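Local structure of tRNA (Adenine(22)-N(1))-methyltransferase (Mycoplasma capricolum subsp. capricolum, 6QE6) at residues A[39-42]-A[43-46]; A[67-70]-A[71-75]; A[182-185]-A[186-189]; A[236-239]-A[240-244]. The protein probably transfers a methyl group from S-adenosyl-L-methionine to N1 of an adenine in tRNA, and is captured here with the cofactor product S-adenosyl-L-homocysteine. All blocks are in the same frame, centred on the assembly; numbering follows the deposited sequence.

Contact 1 of 4, residues A[39-42]-A[43-46]; sequences IADI and GTDH. With SAH (S-adenosyl-L-homocysteine), chain C.
CG of Asp-41 and OG1 of Thr-44 both turn away from their own backbone nitrogens (each chi1 -167°), and this shared choice points carboxylate and hydroxyl at one another across the end of a strand. Thr-44 OG1 donates to Asp-41 OD2 at 2.9 Å, arriving from above the carboxylate plane, 39° out of it. A water gives the same OD2 a second, longer bond at 3.3 Å and also donates to Thr-44 O at 3.0 Å, tying the carboxylate to the turn through both side chain and backbone. The other oxygen, Asp-41 OD1, is hydrogen-bonded to Thr-111 OG1 on the adjacent strand, so the buried acid has partners at both oxygens. The setting is the Rossmann-like fold of class I methyltransferases, in which the loop after the first strand carries a glycine and wraps the cofactor. Here Gly-43 takes a positive phi and presents its carbonyl to the ligand: the SAH amine N donates to Gly-43 O at 2.8 Å. Two carbon contacts accompany that bond: Ile-42 CG2 lies 3.8 Å from SAH C2, on one side of the adenine plane and just beyond that carbon, and the methylene Asp-45 CB meets SAH CB at 3.5 Å. Asp-45 N is in turn hydrogen-bonded to Asp-66 OD2, which links this loop to the end of the neighbouring strand.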
# COMPACT_ATOMS: atom_id res chain seq x y z
N ILE A 39 5.73 1.61 15.08
CA ILE A 39 5.00 1.39 13.84
C ILE A 39 3.71 0.65 14.16
O ILE A 39 3.58 -0.01 15.19
CB ILE A 39 5.84 0.62 12.79
CG1 ILE A 39 6.11 -0.84 13.25
CG2 ILE A 39 7.14 1.38 12.47
CD1 ILE A 39 5.09 -1.88 12.74
N ALA A 40 2.74 0.76 13.25
CA ALA A 40 1.50 0.00 13.38
C ALA A 40 1.24 -0.77 12.09
O ALA A 40 1.19 -0.18 11.01
CB ALA A 40 0.32 0.91 13.72
N ASP A 41 1.09 -2.09 12.20
CA ASP A 41 0.74 -2.93 11.06
C ASP A 41 -0.77 -3.13 11.09
O ASP A 41 -1.31 -3.73 12.02
CB ASP A 41 1.48 -4.26 11.12
CG ASP A 41 1.41 -5.06 9.81
OD1 ASP A 41 1.05 -4.50 8.74
OD2 ASP A 41 1.76 -6.26 9.88
N ILE A 42 -1.46 -2.61 10.08
CA ILE A 42 -2.90 -2.77 9.97
C ILE A 42 -3.20 -4.01 9.14
O ILE A 42 -2.75 -4.13 8.00
CB ILE A 42 -3.55 -1.53 9.35
CG1 ILE A 42 -3.02 -0.27 10.02
CG2 ILE A 42 -5.06 -1.64 9.42
CD1 ILE A 42 -3.27 -0.23 11.54
N GLY A 43 -4.01 -4.91 9.70
CA GLY A 43 -4.24 -6.19 9.04
C GLY A 43 -3.07 -7.14 9.18
O GLY A 43 -2.67 -7.79 8.20
N THR A 44 -2.52 -7.25 10.38
CA THR A 44 -1.22 -7.87 10.58
C THR A 44 -1.25 -9.38 10.43
O THR A 44 -0.18 -9.99 10.28
CB THR A 44 -0.68 -7.49 11.97
OG1 THR A 44 0.70 -7.84 12.05
CG2 THR A 44 -1.44 -8.23 13.06
N ASP A 45 -2.43 -9.99 10.46
CA ASP A 45 -2.57 -11.44 10.34
C ASP A 45 -1.76 -12.15 11.42
O ASP A 45 -2.20 -12.23 12.56
CB ASP A 45 -2.16 -11.91 8.96
CG ASP A 45 -2.29 -13.41 8.81
OD1 ASP A 45 -3.31 -13.97 9.29
OD2 ASP A 45 -1.36 -14.03 8.26
N HIS A 46 -0.57 -12.67 11.07
CA HIS A 46 0.24 -13.41 12.03
C HIS A 46 1.44 -12.61 12.54
O HIS A 46 2.34 -13.20 13.15
CB HIS A 46 0.72 -14.74 11.43
CG HIS A 46 -0.34 -15.80 11.39
ND1 HIS A 46 -0.06 -17.13 11.16
CD2 HIS A 46 -1.69 -15.72 11.54
CE1 HIS A 46 -1.18 -17.83 11.17
NE2 HIS A 46 -2.19 -17.00 11.39
N SAH C . -0.54 -8.23 6.44
CA SAH C . -0.43 -9.57 5.87
CB SAH C . -1.80 -10.27 5.85
CG SAH C . -2.87 -9.68 4.94
SD SAH C . -4.37 -10.69 4.92
C SAH C . 0.16 -9.53 4.45
O SAH C . 0.13 -8.49 3.78
OXT SAH C . 0.66 -10.54 3.94
C5' SAH C . -5.41 -9.25 5.30
C4' SAH C . -5.63 -9.10 6.80
O4' SAH C . -6.24 -7.85 7.05
C3' SAH C . -6.58 -10.14 7.36
O3' SAH C . -6.00 -10.75 8.49
C2' SAH C . -7.82 -9.36 7.78
O2' SAH C . -8.34 -9.91 8.96
C1' SAH C . -7.27 -7.97 8.00
N9 SAH C . -8.24 -6.91 7.74
C8 SAH C . -9.18 -6.86 6.76
N7 SAH C . -9.85 -5.68 6.88
C5 SAH C . -9.35 -4.99 7.91
C6 SAH C . -9.67 -3.76 8.45
N6 SAH C . -10.66 -3.02 7.94
N1 SAH C . -8.96 -3.31 9.54
C2 SAH C . -7.94 -4.06 10.08
N3 SAH C . -7.63 -5.29 9.52
C4 SAH C . -8.33 -5.74 8.46
O HOH W 1 2.67 -9.36 9.52

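Contact 2 of 4, residues A[67-70]-A[71-75]. With SAH (S-adenosyl-L-homocysteine), chain C.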
# COMPACT_ATOMS: atom_id res chain seq x y z
N ILE A 67 -8.72 -6.48 12.41
CA ILE A 67 -10.14 -6.36 12.65
C ILE A 67 -10.73 -7.67 13.18
O ILE A 67 -11.81 -7.66 13.79
CB ILE A 67 -10.83 -5.89 11.35
CG1 ILE A 67 -12.24 -5.39 11.63
CG2 ILE A 67 -10.79 -6.99 10.30
CD1 ILE A 67 -12.87 -4.72 10.40
N ASN A 68 -10.02 -8.79 13.00
CA ASN A 68 -10.50 -10.12 13.37
C ASN A 68 -9.66 -10.65 14.53
O ASN A 68 -8.43 -10.68 14.44
CB ASN A 68 -10.43 -11.07 12.16
CG ASN A 68 -11.03 -12.45 12.45
OD1 ASN A 68 -11.47 -12.73 13.56
ND2 ASN A 68 -11.04 -13.32 11.43
N GLN A 69 -10.33 -11.08 15.60
CA GLN A 69 -9.61 -11.60 16.76
C GLN A 69 -8.92 -12.93 16.45
O GLN A 69 -7.87 -13.23 17.04
CB GLN A 69 -10.56 -11.77 17.95
CG GLN A 69 -9.90 -12.28 19.23
CD GLN A 69 -8.84 -11.33 19.75
OE1 GLN A 69 -9.08 -10.13 19.90
NE2 GLN A 69 -7.65 -11.87 20.02
N LYS A 70 -9.48 -13.71 15.53
CA LYS A 70 -8.98 -15.06 15.27
C LYS A 70 -7.50 -15.08 14.92
O LYS A 70 -6.71 -15.68 15.68
CB LYS A 70 -9.87 -15.70 14.20
CG LYS A 70 -9.43 -17.01 13.59
CD LYS A 70 -10.49 -17.40 12.58
CE LYS A 70 -10.34 -18.81 12.06
NZ LYS A 70 -11.62 -19.27 11.44
N PRO A 71 -7.03 -14.41 13.85
CA PRO A 71 -5.58 -14.42 13.58
C PRO A 71 -4.79 -13.66 14.62
O PRO A 71 -3.60 -13.95 14.79
CB PRO A 71 -5.48 -13.76 12.20
CG PRO A 71 -6.62 -12.84 12.15
CD PRO A 71 -7.74 -13.51 12.92
N LEU A 72 -5.41 -12.72 15.32
CA LEU A 72 -4.72 -12.00 16.39
C LEU A 72 -4.29 -12.94 17.51
O LEU A 72 -3.27 -12.70 18.16
CB LEU A 72 -5.64 -10.91 16.91
CG LEU A 72 -5.04 -9.53 17.19
CD1 LEU A 72 -3.99 -9.13 16.16
CD2 LEU A 72 -6.16 -8.51 17.22
N ASN A 73 -5.03 -14.03 17.74
CA ASN A 73 -4.63 -15.02 18.73
C ASN A 73 -3.34 -15.73 18.32
O ASN A 73 -2.47 -16.01 19.16
CB ASN A 73 -5.73 -16.05 18.94
CG ASN A 73 -6.98 -15.46 19.53
OD1 ASN A 73 -6.92 -14.73 20.52
ND2 ASN A 73 -8.13 -15.78 18.94
N ILE A 74 -3.22 -16.06 17.03
CA ILE A 74 -1.98 -16.64 16.52
C ILE A 74 -0.86 -15.62 16.60
O ILE A 74 0.29 -15.96 16.93
CB ILE A 74 -2.21 -17.13 15.08
CG1 ILE A 74 -3.51 -17.93 15.03
CG2 ILE A 74 -1.00 -17.90 14.58
CD1 ILE A 74 -4.02 -18.23 13.63
N ALA A 75 -1.16 -14.35 16.30
CA ALA A 75 -0.16 -13.30 16.39
C ALA A 75 0.42 -13.21 17.79
O ALA A 75 1.64 -13.06 17.96
CB ALA A 75 -0.76 -11.97 15.97
N SAH C . -0.54 -8.23 6.44
CA SAH C . -0.43 -9.57 5.87
CB SAH C . -1.80 -10.27 5.85
CG SAH C . -2.87 -9.68 4.94
SD SAH C . -4.37 -10.69 4.92
C SAH C . 0.16 -9.53 4.45
O SAH C . 0.13 -8.49 3.78
OXT SAH C . 0.66 -10.54 3.94
C5' SAH C . -5.41 -9.25 5.30
C4' SAH C . -5.63 -9.10 6.80
O4' SAH C . -6.24 -7.85 7.05
C3' SAH C . -6.58 -10.14 7.36
O3' SAH C . -6.00 -10.75 8.49
C2' SAH C . -7.82 -9.36 7.78
O2' SAH C . -8.34 -9.91 8.96
C1' SAH C . -7.27 -7.97 8.00
N9 SAH C . -8.24 -6.91 7.74
C8 SAH C . -9.18 -6.86 6.76
N7 SAH C . -9.85 -5.68 6.88
C5 SAH C . -9.35 -4.99 7.91
C6 SAH C . -9.67 -3.76 8.45
N6 SAH C . -10.66 -3.02 7.94
N1 SAH C . -8.96 -3.31 9.54
C2 SAH C . -7.94 -4.06 10.08
N3 SAH C . -7.63 -5.29 9.52
C4 SAH C . -8.33 -5.74 8.46
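Asn-68, Gln-69 and Lys-70 each meet the first turn of helix 69-81 in a different way, chiefly at Pro-71 and Asn-73, while Ile-67 just ahead of them serves the cofactor. The methyl CG2 of Ile-67 stands squarely over a face of the adenine, 3.3 Å from SAH C4, and its CD1 extends toward the amino end of the base. Next, Asn-68 occupies the N-cap: its OD1 accepts from Lys-70 N at 3.0 Å in a nearly straight bond whose donor sits well above the carbonyl plane. Pro-71 CD rests on the same amide, 3.5 Å from Asn-68 CG and little farther from ND2, so the proline ring backs the capping group. Asp-66 OD1, which is also hydrogen-bonded to SAH, accepts from Asn-68 N. Gln-69 folds at its second torsion (chi2 62°), bringing NE2 round to Asn-73 OD1 at 3.0 Å. The acceptor lies close to the plane of the glutamine amide, yet the donor stands 57° above the carbonyl plane of Asn-73, the two amide planes being 43° apart. Lys-70 contributes mainly backbone: Asn-73 N divides its hydrogen between Gln-69 O at 3.0 Å and Lys-70 O at 3.1 Å, both bonds rather bent. A capped helix springing from an acid at the end of the second strand is the arrangement of the beta-alpha-beta unit that flanks the cofactor in Rossmann-like methyltransferases.

Contact 3 of 4, residues A[182-185]-A[186-189]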
# COMPACT_ATOMS: atom_id res chain seq x y z
N HIS A 182 3.97 17.75 -7.80
CA HIS A 182 2.94 18.26 -8.73
C HIS A 182 2.70 17.24 -9.85
O HIS A 182 3.11 17.41 -11.00
CB HIS A 182 3.36 19.62 -9.26
CG HIS A 182 3.27 20.71 -8.23
ND1 HIS A 182 3.42 22.05 -8.54
CD2 HIS A 182 3.00 20.66 -6.90
CE1 HIS A 182 3.28 22.77 -7.44
NE2 HIS A 182 3.01 21.95 -6.44
N LEU A 183 1.99 16.17 -9.49
CA LEU A 183 1.79 15.04 -10.39
C LEU A 183 0.91 15.41 -11.59
O LEU A 183 -0.17 15.98 -11.44
CB LEU A 183 1.16 13.88 -9.63
CG LEU A 183 2.07 13.18 -8.62
CD1 LEU A 183 1.65 11.74 -8.41
CD2 LEU A 183 3.52 13.25 -9.08
N GLU A 184 1.37 15.04 -12.79
CA GLU A 184 0.52 15.08 -13.97
C GLU A 184 -0.64 14.11 -13.81
O GLU A 184 -0.62 13.19 -12.98
CB GLU A 184 1.34 14.76 -15.21
CG GLU A 184 2.33 15.85 -15.56
CD GLU A 184 3.61 15.31 -16.19
OE1 GLU A 184 4.69 15.91 -15.97
OE2 GLU A 184 3.55 14.29 -16.91
N GLU A 185 -1.69 14.31 -14.62
CA GLU A 185 -2.87 13.48 -14.42
C GLU A 185 -2.60 12.04 -14.82
O GLU A 185 -3.17 11.12 -14.21
CB GLU A 185 -4.08 14.03 -15.18
CG GLU A 185 -4.09 13.76 -16.66
CD GLU A 185 -5.51 13.51 -17.20
OE1 GLU A 185 -5.79 12.40 -17.72
OE2 GLU A 185 -6.33 14.45 -17.09
N LEU A 186 -1.72 11.81 -15.80
CA LEU A 186 -1.35 10.43 -16.11
C LEU A 186 -0.58 9.79 -14.96
O LEU A 186 -0.72 8.59 -14.73
CB LEU A 186 -0.52 10.36 -17.40
CG LEU A 186 -1.25 10.19 -18.72
CD1 LEU A 186 -0.27 9.78 -19.83
CD2 LEU A 186 -2.38 9.18 -18.61
N GLU A 187 0.21 10.59 -14.23
CA GLU A 187 0.95 10.06 -13.09
C GLU A 187 0.02 9.69 -11.96
O GLU A 187 0.22 8.68 -11.28
CB GLU A 187 1.98 11.08 -12.61
CG GLU A 187 3.24 11.13 -13.40
CD GLU A 187 4.13 12.25 -12.93
OE1 GLU A 187 3.69 13.42 -12.99
OE2 GLU A 187 5.26 11.97 -12.46
N ILE A 188 -1.00 10.51 -11.72
CA ILE A 188 -1.99 10.17 -10.71
C ILE A 188 -2.62 8.83 -11.03
O ILE A 188 -2.85 7.99 -10.15
CB ILE A 188 -3.03 11.29 -10.60
CG1 ILE A 188 -2.36 12.56 -10.06
CG2 ILE A 188 -4.16 10.87 -9.71
CD1 ILE A 188 -3.34 13.66 -9.66
N GLU A 189 -2.84 8.58 -12.32
CA GLU A 189 -3.52 7.37 -12.75
C GLU A 189 -2.63 6.14 -12.58
O GLU A 189 -3.07 5.11 -12.08
CB GLU A 189 -3.97 7.53 -14.20
CG GLU A 189 -4.63 6.30 -14.73
CD GLU A 189 -6.11 6.48 -14.88
OE1 GLU A 189 -6.54 7.66 -14.90
OE2 GLU A 189 -6.84 5.46 -14.97
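The carboxylate of Glu-187 carries Leu-183 CD2 over one face, 3.9 Å from its OE1, and the carboxylate of Glu-184 comes up on the opposite side, with the two planes 43° apart. At the edge of the Glu-187 carboxylate, Glu-184 N donates to Glu-187 OE1 at 2.8 Å, meeting the oxygen on the anti side and only 20° out of plane. The other oxygen, Glu-187 OE2, accepts from Lys-193 N, so backbone N-H groups hold both ends of the carboxylate and should fix its rotation. Glu-187 reaches them because CG lies beside its own backbone N (chi1 -81°) and the chain then runs extended back toward the helix start. Two like charges consequently approach, with Glu-184 OE2 4.0 Å from Glu-187 OE1; the salt bridge of Glu-184 OE2 to Lys-193 NZ probably offsets the cost. Helical bonding starts at once, Ile-188 N donating to Glu-184 O at 3.0 Å and Glu-189 N to Glu-185 O at 3.2 Å. Just ahead of the helix, Leu-183 CB packs against Ile-188 CG1 at 3.8 Å, an apolar contact that spans the whole first turn. Glu-184 is the N-cap of helix 185-190; the bond from its N-H to Glu-187 three residues on is one half of a capping box, and the Leu-183 to Ile-188 pair bracketing it is a hydrophobic staple.

Contact 4 of 4, residues A[236-239]-A[240-244]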
# COMPACT_ATOMS: atom_id res chain seq x y z
N LYS A 236 -5.09 6.39 -22.66
CA LYS A 236 -4.35 6.91 -21.52
C LYS A 236 -3.17 6.01 -21.20
O LYS A 236 -2.05 6.49 -21.01
CB LYS A 236 -5.28 7.10 -20.32
CG LYS A 236 -5.76 8.54 -20.19
CD LYS A 236 -7.16 8.69 -19.58
CE LYS A 236 -7.30 7.98 -18.25
NZ LYS A 236 -8.56 8.37 -17.54
N ILE A 237 -3.40 4.69 -21.20
CA ILE A 237 -2.33 3.73 -20.91
C ILE A 237 -1.21 3.86 -21.94
O ILE A 237 -0.02 3.88 -21.60
CB ILE A 237 -2.87 2.29 -20.87
CG1 ILE A 237 -3.93 2.11 -19.79
CG2 ILE A 237 -1.74 1.30 -20.67
CD1 ILE A 237 -4.49 0.70 -19.73
N ARG A 238 -1.59 3.91 -23.22
CA ARG A 238 -0.60 3.98 -24.28
C ARG A 238 0.22 5.25 -24.16
O ARG A 238 1.44 5.24 -24.38
CB ARG A 238 -1.30 3.92 -25.64
CG ARG A 238 -0.38 4.20 -26.80
CD ARG A 238 0.72 3.18 -26.84
NE ARG A 238 0.15 1.84 -26.99
CZ ARG A 238 0.75 0.72 -26.56
NH1 ARG A 238 1.93 0.78 -25.94
NH2 ARG A 238 0.16 -0.45 -26.75
N LYS A 239 -0.41 6.37 -23.80
CA LYS A 239 0.35 7.58 -23.55
C LYS A 239 1.33 7.37 -22.41
O LYS A 239 2.53 7.64 -22.54
CB LYS A 239 -0.59 8.76 -23.27
CG LYS A 239 -1.31 9.25 -24.52
CD LYS A 239 -2.12 10.53 -24.30
CE LYS A 239 -3.39 10.54 -25.17
NZ LYS A 239 -4.41 11.54 -24.72
N TYR A 240 0.84 6.84 -21.28
CA TYR A 240 1.72 6.66 -20.13
C TYR A 240 2.84 5.68 -20.44
O TYR A 240 4.00 5.93 -20.09
CB TYR A 240 0.93 6.20 -18.90
CG TYR A 240 1.79 6.01 -17.68
CD1 TYR A 240 2.07 7.07 -16.82
CD2 TYR A 240 2.35 4.76 -17.38
CE1 TYR A 240 2.87 6.90 -15.68
CE2 TYR A 240 3.16 4.57 -16.24
CZ TYR A 240 3.41 5.64 -15.40
OH TYR A 240 4.21 5.46 -14.29
N ILE A 241 2.53 4.57 -21.12
CA ILE A 241 3.59 3.67 -21.55
C ILE A 241 4.64 4.44 -22.33
O ILE A 241 5.85 4.29 -22.09
CB ILE A 241 3.01 2.51 -22.39
CG1 ILE A 241 2.15 1.58 -21.53
CG2 ILE A 241 4.15 1.69 -23.00
CD1 ILE A 241 1.63 0.37 -22.27
N ASP A 242 4.21 5.30 -23.25
CA ASP A 242 5.18 6.00 -24.10
C ASP A 242 6.10 6.90 -23.29
O ASP A 242 7.28 7.06 -23.65
CB ASP A 242 4.45 6.81 -25.18
CG ASP A 242 3.86 5.93 -26.29
OD1 ASP A 242 3.07 6.47 -27.09
OD2 ASP A 242 4.17 4.71 -26.36
N VAL A 243 5.61 7.44 -22.19
CA VAL A 243 6.42 8.34 -21.38
C VAL A 243 7.49 7.58 -20.58
O VAL A 243 8.63 8.05 -20.45
CB VAL A 243 5.51 9.16 -20.46
CG1 VAL A 243 6.33 9.94 -19.50
CG2 VAL A 243 4.63 10.07 -21.30
N ILE A 244 7.15 6.41 -20.03
CA ILE A 244 8.11 5.70 -19.18
C ILE A 244 8.94 4.68 -19.94
O ILE A 244 9.88 4.11 -19.36
CB ILE A 244 7.42 5.00 -17.98
CG1 ILE A 244 6.37 3.99 -18.44
CG2 ILE A 244 6.78 6.02 -17.03
CD1 ILE A 244 6.05 2.97 -17.37
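Ile-241 N donates to Ile-237 O at 2.7 Å, the shortest and, at 175°, the straightest of the bonds that join these two turns. All belong to the i to i+4 ladder of an alpha-helix, the C-terminal helix 225-244, which packs beside helix 200-217 in a coiled-coil-like arm consistent with the TrmK family. The side chains also touch, Ile-237 CG2 meeting Ile-241 CD1 at 3.8 Å; this apolar stripe is carried on by Leu-206 and Ile-210 of the partner helix, both touching Ile-237. Arg-238 borders the stripe. Two successive bends, the first at chi2 61°, turn its chain along the helix toward the C-terminal end, and NH1 settles 3.7 Å from Ile-241 CD1. Its charge is taken up by a salt bridge from NH1 to Glu-207 OE1. Asp-242 stands near but is not a full partner: its OD2 is 4.5 Å from Arg-238 NH1, with guanidinium and carboxylate planes 30° apart, and the closer touch is of Asp-242 OD2 with the methylene Arg-238 CD, at 3.8 Å. Tyr-240 heads for another side of the helix, where its ring meets that of Phe-190 and its OH is hydrogen-bonded to Gly-191 O. One turn on, Val-243 N bonds to Lys-239 O at 3.1 Å, and the methyl Val-243 CG2 lies ahead of that oxygen, off the carbonyl plane and 3.4 Å from it.

The four contacts form two neighbouring pairs at opposite sides of the chain's centre. Contacts 1 and 2, centres 10 Å apart, both touch SAH: Ile-42 and Ile-67 approach the adenine from opposite sides of its plane, and Asp-45 OD1 lies 3.6 Å from Pro-71 CB where loop meets helix. Contacts 3 and 4, centres 12 Å apart, pack helix 185-190 on the C-terminal helix; Leu-186 CD1 reaches Lys-239 CB at 3.6 Å, and Glu-189, salt-bridged mainly to Arg-233 and Lys-143, adds a long, weak ion pair with Lys-236. Between the pairs, centres are 30 to 43 Å apart, so the helical arm stands well away from the cofactor site.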